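Local coordinates for methylenetetrahydrofolate--tRNA-(uracil-5-)-methyltransferase TrmFO (Thermus thermophilus, PDB 3G5S), which probably catalyses the folate-dependent methylation of uridine 54 to 5-methyluridine in tRNAs, using FAD as its cofactor, at residues A[314-319]-A[388-393]; A[263-268]-A[379-384]. One frame throughout, in Å; residues are numbered along the deposited sequence.

Contact 1. Residues A[314-319]-A[388-393]. With GSH (glutathione), chain C; EDO (1,2-ethanediol), chain F.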
ATOM      1  N   ASN A 314       1.539   8.306   8.501  1.00 10.84           N
ATOM      2  CA  ASN A 314       2.404   7.321   9.110  1.00 10.77           C
ATOM      3  C   ASN A 314       1.538   6.337   9.876  1.00 10.33           C
ATOM      4  O   ASN A 314       1.241   6.522  11.055  1.00 11.19           O
ATOM      5  CB  ASN A 314       3.428   7.980  10.030  1.00 11.66           C
ATOM      6  CG  ASN A 314       4.538   7.032  10.394  1.00 12.33           C
ATOM      7  OD1 ASN A 314       4.276   5.912  10.834  1.00 13.00           O
ATOM      8  ND2 ASN A 314       5.781   7.451  10.179  1.00 13.41           N
ATOM      9  N   ALA A 315       1.103   5.296   9.181  1.00 10.49           N
ATOM     10  CA  ALA A 315       0.185   4.334   9.771  1.00 10.22           C
ATOM     11  C   ALA A 315       0.737   3.675  11.037  1.00 10.45           C
ATOM     12  O   ALA A 315       0.024   3.577  12.030  1.00 11.03           O
ATOM     13  CB  ALA A 315      -0.263   3.298   8.748  1.00 11.59           C
ATOM     14  N   PRO A 316       2.010   3.232  11.031  1.00 10.67           N
ATOM     15  CA  PRO A 316       2.455   2.554  12.253  1.00 12.17           C
ATOM     16  C   PRO A 316       2.438   3.465  13.480  1.00 13.62           C
ATOM     17  O   PRO A 316       2.215   2.982  14.591  1.00 17.67           O
ATOM     18  CB  PRO A 316       3.886   2.115  11.916  1.00 13.84           C
ATOM     19  CG  PRO A 316       3.919   2.031  10.435  1.00 14.77           C
ATOM     20  CD  PRO A 316       2.971   3.076   9.924  1.00 11.40           C
ATOM     21  N   ARG A 317       2.654   4.760  13.287  1.00 11.98           N
ATOM     22  CA  ARG A 317       2.619   5.686  14.414  1.00 12.03           C
ATOM     23  C   ARG A 317       1.201   6.078  14.816  1.00 12.37           C
ATOM     24  O   ARG A 317       0.965   6.395  15.974  1.00 15.21           O
ATOM     25  CB  ARG A 317       3.418   6.948  14.093  1.00 14.27           C
ATOM     26  CG  ARG A 317       4.920   6.736  13.976  1.00 15.92           C
ATOM     27  CD  ARG A 317       5.527   6.119  15.239  1.00 19.88           C
ATOM     28  NE  ARG A 317       5.349   6.945  16.429  1.00 24.42           N
ATOM     29  CZ  ARG A 317       6.179   7.913  16.800  1.00 25.35           C
ATOM     30  NH1 ARG A 317       7.247   8.191  16.064  1.00 26.21           N
ATOM     31  NH2 ARG A 317       5.935   8.610  17.903  1.00 26.16           N
ATOM     32  N   LEU A 318       0.268   6.072  13.868  1.00 11.48           N
ATOM     33  CA  LEU A 318      -1.051   6.670  14.092  1.00 11.78           C
ATOM     34  C   LEU A 318      -2.231   5.710  14.160  1.00 10.59           C
ATOM     35  O   LEU A 318      -3.229   6.036  14.795  1.00 11.74           O
ATOM     36  CB  LEU A 318      -1.357   7.709  13.021  1.00 12.21           C
ATOM     37  CG  LEU A 318      -0.441   8.928  12.971  1.00 13.21           C
ATOM     38  CD1 LEU A 318      -0.906   9.880  11.880  1.00 14.20           C
ATOM     39  CD2 LEU A 318      -0.350   9.642  14.322  1.00 15.32           C
ATOM     40  N   LEU A 319      -2.143   4.571  13.467  1.00 10.41           N
ATOM     41  CA  LEU A 319      -3.293   3.687  13.264  1.00 10.22           C
ATOM     42  C   LEU A 319      -3.112   2.307  13.877  1.00 10.96           C
ATOM     43  O   LEU A 319      -2.017   1.745  13.867  1.00 12.72           O
ATOM     44  CB  LEU A 319      -3.574   3.504  11.765  1.00 10.51           C
ATOM     45  CG  LEU A 319      -3.813   4.769  10.937  1.00 11.38           C
ATOM     46  CD1 LEU A 319      -3.998   4.427   9.464  1.00 12.49           C
ATOM     47  CD2 LEU A 319      -5.016   5.546  11.454  1.00 12.09           C
ATOM     48  N   GLU A 388       9.963   4.558  10.899  1.00 14.25           N
ATOM     49  CA  GLU A 388      10.935   5.544  10.451  1.00 15.08           C
ATOM     50  C   GLU A 388      10.988   5.553   8.933  1.00 14.19           C
ATOM     51  O   GLU A 388      11.403   4.577   8.317  1.00 16.58           O
ATOM     52  CB  GLU A 388      12.310   5.226  11.038  1.00 17.13           C
ATOM     53  CG  GLU A 388      12.319   5.200  12.556  1.00 21.86           C
ATOM     54  CD  GLU A 388      11.853   6.509  13.165  1.00 26.12           C
ATOM     55  OE1 GLU A 388      11.132   6.466  14.184  1.00 27.69           O
ATOM     56  OE2 GLU A 388      12.206   7.578  12.619  1.00 28.37           O
ATOM     57  N   GLY A 389      10.556   6.649   8.326  1.00 13.48           N
ATOM     58  CA  GLY A 389      10.484   6.718   6.876  1.00 13.95           C
ATOM     59  C   GLY A 389       9.434   5.790   6.275  1.00 13.33           C
ATOM     60  O   GLY A 389       9.581   5.326   5.149  1.00 13.62           O
ATOM     61  N   PHE A 390       8.367   5.520   7.027  1.00 12.56           N
ATOM     62  CA  PHE A 390       7.302   4.639   6.563  1.00 12.01           C
ATOM     63  C   PHE A 390       6.810   5.034   5.180  1.00 10.85           C
ATOM     64  O   PHE A 390       6.542   6.216   4.922  1.00 11.65           O
ATOM     65  CB  PHE A 390       6.125   4.649   7.547  1.00 12.44           C
ATOM     66  CG  PHE A 390       4.919   3.915   7.039  1.00 11.35           C
ATOM     67  CD1 PHE A 390       4.881   2.530   7.051  1.00 11.74           C
ATOM     68  CD2 PHE A 390       3.831   4.609   6.537  1.00 10.63           C
ATOM     69  CE1 PHE A 390       3.784   1.855   6.572  1.00 12.40           C
ATOM     70  CE2 PHE A 390       2.730   3.937   6.056  1.00 10.74           C
ATOM     71  CZ  PHE A 390       2.711   2.555   6.071  1.00 11.76           C
ATOM     72  N   GLN A 391       6.718   4.032   4.294  0.56 10.87           N
ATOM     73  CA  GLN A 391       6.248   4.167   2.911  0.56 10.74           C
ATOM     74  C   GLN A 391       4.978   3.330   2.709  0.56 10.23           C
ATOM     75  O   GLN A 391       4.727   2.394   3.468  0.56  9.92           O
ATOM     76  CB  GLN A 391       7.320   3.669   1.925  0.56 12.27           C
ATOM     77  CG  GLN A 391       8.615   4.465   1.916  0.56 12.79           C
ATOM     78  CD  GLN A 391       8.414   5.893   1.454  0.56 13.59           C
ATOM     79  OE1 GLN A 391       7.835   6.148   0.399  0.56 15.39           O
ATOM     80  NE2 GLN A 391       8.890   6.832   2.249  0.56 14.88           N
ATOM     81  N   PRO A 392       4.184   3.645   1.673  1.00 10.02           N
ATOM     82  CA  PRO A 392       2.942   2.888   1.459  1.00 10.25           C
ATOM     83  C   PRO A 392       3.162   1.448   1.015  1.00 10.27           C
ATOM     84  O   PRO A 392       4.215   1.094   0.479  1.00 11.71           O
ATOM     85  CB  PRO A 392       2.236   3.666   0.345  1.00 11.04           C
ATOM     86  CG  PRO A 392       2.869   5.062   0.384  1.00 11.47           C
ATOM     87  CD  PRO A 392       4.298   4.795   0.759  1.00 10.81           C
HETATM   88  N   MSE A 393       2.136   0.630   1.216  1.00 10.12           N
HETATM   89  CA  MSE A 393       2.202  -0.797   0.931  1.00  9.76           C
HETATM   90  C   MSE A 393       1.048  -1.249   0.043  1.00  9.47           C
HETATM   91  O   MSE A 393      -0.096  -0.829   0.234  1.00 10.30           O
HETATM   92  CB  MSE A 393       2.185  -1.571   2.248  1.00 10.08           C
HETATM   93  CG  MSE A 393       2.341  -3.080   2.104  1.00 11.07           C
HETATM   94 SE   MSE A 393       3.903  -3.591   1.049  1.00 11.69          SE
HETATM   95  CE  MSE A 393       5.237  -2.559   1.998  1.00 13.89           C
TER
HETATM   96  N1  GSH C 445       7.933   9.533   2.054  1.00 19.92           N
HETATM   97  CA1 GSH C 445       8.193   9.792   3.458  0.85 23.74           C
HETATM   98  C1  GSH C 445       8.471  11.258   3.749  0.96 25.82           C
HETATM   99  O11 GSH C 445       8.318  12.185   2.718  0.79 27.54           O
HETATM  100  O12 GSH C 445       8.526  11.628   4.875  0.75 27.37           O
HETATM  101  CB1 GSH C 445       9.234   8.863   4.076  0.92 22.02           C
HETATM  102  CG1 GSH C 445      10.703   9.225   3.894  0.85 20.65           C
HETATM  103  CD1 GSH C 445      11.313   9.102   2.500  0.78 20.34           C
HETATM  104  OE1 GSH C 445      10.653   8.940   1.523  0.78 20.94           O
HETATM  105  N2  GSH C 445      12.744   9.167   2.410  0.76 20.07           N
HETATM  106  CA2 GSH C 445      13.406   8.953   1.161  0.90 19.80           C
HETATM  107  C2  GSH C 445      14.094   7.593   1.095  0.89 19.19           C
HETATM  108  O2  GSH C 445      15.180   7.451   1.549  0.89 21.38           O
HETATM  109  CB2 GSH C 445      14.373  10.108   0.962  0.88 20.69           C
HETATM  110  SG2 GSH C 445      15.180  10.223  -0.649  0.80 22.26           S
HETATM  111  N3  GSH C 445      13.610   6.664   0.093  0.92 17.58           N
HETATM  112  CA3 GSH C 445      14.331   5.432  -0.140  0.92 18.08           C
HETATM  113  C3  GSH C 445      14.136   4.378   0.941  0.83 18.59           C
HETATM  114  O31 GSH C 445      15.001   3.624   1.260  0.90 19.09           O
HETATM  115  O32 GSH C 445      13.006   4.524   1.721  0.80 19.48           O
HETATM  116  C1  EDO F 448       5.235   8.943   6.552  1.00 16.44           C
HETATM  117  O1  EDO F 448       6.582   8.465   6.511  1.00 18.38           O
HETATM  118  C2  EDO F 448       5.228  10.282   7.275  1.00 15.85           C
HETATM  119  O2  EDO F 448       5.686  10.074   8.614  1.00 14.66           O
HETATM  120  O   HOH W   1       8.680   7.505  13.507  1.00 27.13           O
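Pro316 brings its CD over one face of the Phe390 ring in a CH-pi contact, and Phe390 is the residue on which Asn314, Ala315 and Pro316 converge. The Pro316 CD sits over the middle of that face, 3.5 Å from the centroid of the Phe390 ring and 11° off the normal, while CG leans out over CD1 and CE1. Ring closure on a proline nitrogen makes CD a slightly polarised CH donor, which suits the pi cloud. Further round the ring, Ala315 adds an apolar touch, its CB 4.1 Å from Phe390 CZ. With CG anti to the backbone N (chi1 172°), the Phe390 ring reaches the first turn of helix 315-318. An alanine here would leave Pro316 CD without its aromatic face and is likely to open a gap beside the helix.

Among the polar contacts, Asn314 is the N-cap of the helix: its OD1 accepts from Arg317 N at 3.2 Å, the donor standing above the carbonyl plane. The other end of the amide, ND2, passes 3.9 Å from Phe390 CB and bonds to Pro387 O, so one side chain caps the helix and also holds the incoming loop. A 1,2-ethanediol, probably from the crystallisation liquor, bridges the two segments, its O2 accepting from Asn314 ND2 and its O1 donating to Phe390 O. Farther out, water 1 accepts from Arg317 NH1 at 3.0 Å and donates to Glu388 OE1 at 2.7 Å, joining two opposite charges indirectly.

Gln391 is part of the glutathione pocket. Helix 315-318 follows strand 309-313, whose Tyr312 hydroxyl bonds to Phe390 O, and Leu382 of helix 374-384 packs against both Ala315 and Phe390.

Contact 2. Residues A[263-268]-A[379-384]. With EDO (1,2-ethanediol), chain G.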
ATOM      1  N   ARG A 263      17.269  -3.064   5.156  1.00 11.49           N
ATOM      2  CA  ARG A 263      16.732  -2.926   6.503  1.00 13.02           C
ATOM      3  C   ARG A 263      15.404  -3.651   6.632  1.00 11.51           C
ATOM      4  O   ARG A 263      14.640  -3.764   5.674  1.00 11.85           O
ATOM      5  CB  ARG A 263      16.573  -1.460   6.897  1.00 16.18           C
ATOM      6  CG  ARG A 263      15.372  -0.778   6.315  1.00 18.43           C
ATOM      7  CD  ARG A 263      15.127   0.569   6.984  1.00 18.64           C
ATOM      8  NE  ARG A 263      13.726   0.915   6.842  1.00 18.69           N
ATOM      9  CZ  ARG A 263      13.138   1.992   7.352  1.00 18.09           C
ATOM     10  NH1 ARG A 263      13.826   2.888   8.053  1.00 18.56           N
ATOM     11  NH2 ARG A 263      11.843   2.161   7.145  1.00 17.99           N
ATOM     12  N   GLN A 264      15.131  -4.134   7.834  1.00 11.93           N
ATOM     13  CA  GLN A 264      13.901  -4.851   8.110  1.00 11.74           C
ATOM     14  C   GLN A 264      12.705  -3.893   8.157  1.00 11.17           C
ATOM     15  O   GLN A 264      12.747  -2.873   8.851  1.00 12.37           O
ATOM     16  CB  GLN A 264      14.042  -5.605   9.429  1.00 12.64           C
ATOM     17  CG  GLN A 264      12.833  -6.428   9.788  1.00 13.56           C
ATOM     18  CD  GLN A 264      13.022  -7.242  11.049  1.00 15.17           C
ATOM     19  OE1 GLN A 264      12.047  -7.607  11.711  1.00 17.17           O
ATOM     20  NE2 GLN A 264      14.271  -7.528  11.398  1.00 16.61           N
ATOM     21  N   GLU A 265      11.639  -4.228   7.432  1.00 10.87           N
ATOM     22  CA  GLU A 265      10.448  -3.380   7.402  1.00 11.54           C
ATOM     23  C   GLU A 265       9.294  -3.938   8.230  1.00 12.23           C
ATOM     24  O   GLU A 265       8.580  -3.184   8.885  1.00 14.74           O
ATOM     25  CB  GLU A 265       9.966  -3.163   5.969  1.00 12.68           C
ATOM     26  CG  GLU A 265      10.934  -2.397   5.095  1.00 13.63           C
ATOM     27  CD  GLU A 265      11.263  -0.998   5.611  1.00 15.20           C
ATOM     28  OE1 GLU A 265      10.539  -0.462   6.477  1.00 15.43           O
ATOM     29  OE2 GLU A 265      12.260  -0.429   5.128  1.00 18.18           O
ATOM     30  N   ASP A 266       9.094  -5.249   8.177  1.00 12.37           N
ATOM     31  CA  ASP A 266       7.984  -5.876   8.879  1.00 12.41           C
ATOM     32  C   ASP A 266       8.415  -6.444  10.224  1.00 13.87           C
ATOM     33  O   ASP A 266       9.584  -6.744  10.447  1.00 14.22           O
ATOM     34  CB  ASP A 266       7.332  -6.973   8.021  1.00 12.37           C
ATOM     35  CG  ASP A 266       8.278  -8.113   7.704  1.00 12.07           C
ATOM     36  OD1 ASP A 266       9.495  -7.860   7.584  1.00 12.18           O
ATOM     37  OD2 ASP A 266       7.799  -9.261   7.553  1.00 12.58           O
ATOM     38  N   LYS A 267       7.449  -6.598  11.118  1.00 14.94           N
ATOM     39  CA  LYS A 267       7.702  -7.186  12.422  1.00 15.72           C
ATOM     40  C   LYS A 267       8.270  -8.600  12.284  1.00 15.61           C
ATOM     41  O   LYS A 267       9.187  -8.981  13.005  1.00 17.31           O
ATOM     42  CB  LYS A 267       6.403  -7.209  13.225  1.00 19.52           C
ATOM     43  CG  LYS A 267       6.570  -7.456  14.705  1.00 20.50           C
ATOM     44  CD  LYS A 267       5.234  -7.321  15.415  1.00 22.84           C
ATOM     45  CE  LYS A 267       5.416  -7.179  16.913  1.00 25.46           C
ATOM     46  NZ  LYS A 267       6.209  -8.294  17.471  1.00 27.21           N
ATOM     47  N   ALA A 268       7.728  -9.368  11.341  1.00 15.17           N
ATOM     48  CA  ALA A 268       8.131 -10.762  11.144  1.00 15.73           C
ATOM     49  C   ALA A 268       9.513 -10.924  10.511  1.00 15.56           C
ATOM     50  O   ALA A 268      10.105 -11.998  10.575  1.00 17.79           O
ATOM     51  CB  ALA A 268       7.085 -11.511  10.321  1.00 16.89           C
ATOM     52  N   VAL A 379      -3.335  -4.833   6.741  1.00  9.34           N
ATOM     53  CA  VAL A 379      -3.599  -3.894   7.825  1.00  9.33           C
ATOM     54  C   VAL A 379      -2.704  -4.139   9.029  1.00  9.65           C
ATOM     55  O   VAL A 379      -2.363  -3.203   9.757  1.00 10.51           O
ATOM     56  CB  VAL A 379      -5.097  -3.811   8.213  1.00 10.14           C
ATOM     57  CG1 VAL A 379      -5.907  -3.371   7.011  1.00 10.61           C
ATOM     58  CG2 VAL A 379      -5.608  -5.127   8.798  1.00 11.29           C
ATOM     59  N   ARG A 380      -2.307  -5.389   9.237  1.00 10.03           N
ATOM     60  CA  ARG A 380      -1.398  -5.676  10.327  1.00 11.43           C
ATOM     61  C   ARG A 380       0.002  -5.111  10.033  1.00 11.36           C
ATOM     62  O   ARG A 380       0.685  -4.644  10.946  1.00 13.03           O
ATOM     63  CB  ARG A 380      -1.442  -7.164  10.722  1.00 12.95           C
ATOM     64  CG  ARG A 380      -2.805  -7.548  11.299  1.00 13.21           C
ATOM     65  CD  ARG A 380      -2.972  -9.031  11.572  1.00 15.11           C
ATOM     66  NE  ARG A 380      -4.357  -9.324  11.938  1.00 15.97           N
ATOM     67  CZ  ARG A 380      -4.859  -9.205  13.165  1.00 15.43           C
ATOM     68  NH1 ARG A 380      -4.077  -8.836  14.174  1.00 16.39           N
ATOM     69  NH2 ARG A 380      -6.139  -9.476  13.389  1.00 16.88           N
ATOM     70  N   TYR A 381       0.397  -5.097   8.759  1.00 12.22           N
ATOM     71  CA  TYR A 381       1.622  -4.416   8.337  1.00 12.71           C
ATOM     72  C   TYR A 381       1.522  -2.903   8.599  1.00 12.60           C
ATOM     73  O   TYR A 381       2.441  -2.304   9.161  1.00 13.93           O
ATOM     74  CB  TYR A 381       1.933  -4.693   6.856  1.00 13.82           C
ATOM     75  CG  TYR A 381       3.179  -3.993   6.362  1.00 13.39           C
ATOM     76  CD1 TYR A 381       4.413  -4.621   6.417  1.00 13.83           C
ATOM     77  CD2 TYR A 381       3.124  -2.707   5.837  1.00 12.81           C
ATOM     78  CE1 TYR A 381       5.562  -3.996   5.970  1.00 13.61           C
ATOM     79  CE2 TYR A 381       4.273  -2.060   5.396  1.00 13.15           C
ATOM     80  CZ  TYR A 381       5.492  -2.719   5.457  1.00 13.65           C
ATOM     81  OH  TYR A 381       6.661  -2.124   5.019  1.00 14.47           O
ATOM     82  N   LEU A 382       0.408  -2.288   8.209  1.00 11.63           N
ATOM     83  CA  LEU A 382       0.214  -0.856   8.448  1.00 11.87           C
ATOM     84  C   LEU A 382       0.446  -0.500   9.910  1.00 11.57           C
ATOM     85  O   LEU A 382       1.045   0.534  10.226  1.00 13.17           O
ATOM     86  CB  LEU A 382      -1.187  -0.405   8.025  1.00 11.36           C
ATOM     87  CG  LEU A 382      -1.542  -0.479   6.541  1.00 12.32           C
ATOM     88  CD1 LEU A 382      -2.973  -0.001   6.328  1.00 13.06           C
ATOM     89  CD2 LEU A 382      -0.553   0.311   5.673  1.00 13.81           C
ATOM     90  N   ALA A 383      -0.037  -1.358  10.804  1.00 10.79           N
ATOM     91  CA  ALA A 383      -0.008  -1.058  12.227  1.00 11.55           C
ATOM     92  C   ALA A 383       1.349  -1.334  12.864  1.00 11.42           C
ATOM     93  O   ALA A 383       1.659  -0.755  13.903  1.00 13.56           O
ATOM     94  CB  ALA A 383      -1.093  -1.837  12.951  1.00 12.38           C
ATOM     95  N   THR A 384       2.149  -2.212  12.254  1.00 11.59           N
ATOM     96  CA  THR A 384       3.350  -2.723  12.916  1.00 12.43           C
ATOM     97  C   THR A 384       4.654  -2.548  12.139  1.00 11.81           C
ATOM     98  O   THR A 384       5.711  -2.943  12.620  1.00 12.79           O
ATOM     99  CB  THR A 384       3.196  -4.225  13.286  1.00 13.86           C
ATOM    100  OG1 THR A 384       3.070  -5.012  12.093  1.00 13.08           O
ATOM    101  CG2 THR A 384       1.975  -4.448  14.177  1.00 15.98           C
TER
HETATM  102  C1  EDO G 449       9.944  -3.460  12.078  1.00 19.72           C
HETATM  103  O1  EDO G 449       8.511  -3.497  12.049  1.00 20.03           O
HETATM  104  C2  EDO G 449      10.450  -2.132  12.633  1.00 19.74           C
HETATM  105  O2  EDO G 449       9.597  -1.710  13.698  1.00 20.20           O
HETATM  106  O   HOH W   2       4.955  -5.599  10.092  1.00 15.93           O
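Asp266 CB lies at the edge of the Tyr381 ring, near its plane and 4.0 Å from Tyr381 CE1; separately, Glu265 CB comes within 3.6 Å of Tyr381 OH. With CG anti to the backbone N (chi1 179°), the Tyr381 ring extends from helix 374-384 to the chain leaving strand 258-264. Met271, Met393 and Leu399 also touch the Tyr381 side chain. The second flat pair is Arg263 and Glu265, where the carboxylate sits at the edge of the guanidinium and is gripped side-on. Arg263 NE gives a bond of 2.6 Å to Glu265 OE2, which it meets from above the carboxylate plane, and Arg263 NH2 reaches the syn lone pair of Glu265 OE1 at 3.0 Å.

At the exposed end, Lys267 CB stands 4.1 Å from Thr384 OG1. Water 2 bridges the two segments there, accepting from Lys267 N and donating to Thr384 OG1 at 2.8 Å. That hydroxyl in turn gives its proton to Arg380 O, one turn back along the helix, 2.7 Å away.

Asp266 directs its carboxylate elsewhere, to the backbone N of Arg270 and Met271, tying the segment to the turn into strand 271-274, while the Arg263-Glu265 pair braces the segment itself. Across the interface the settled links are van der Waals touches and the bridge through water 2, so the strong charged bonds lie on the loop side and the helix is met mainly by apolar carbons and a water.

Overall arrangement
From the N terminus, the chain first passes 263-268, at the end of strand 258-264 in the antiparallel sheet, then 314-319, whose short helix follows strand 309-313. It returns through helix 374-384, where 379-384 closes contact 2 over 110 intervening residues, and a few residues later 388-393 closes contact 1 over 68. Because the segments alternate, the two loops cross instead of nesting. Their centres are 9 Å apart and they touch directly: Glu388 O of contact 1 lies 2.7 Å from Arg263 NH2 of contact 2, and Leu382 O packs against Pro316 CD. Together they tie helix 374-384 and the loop after it to the chain leaving strand 258-264 and to helix 315-318, beside the glutathione pocket.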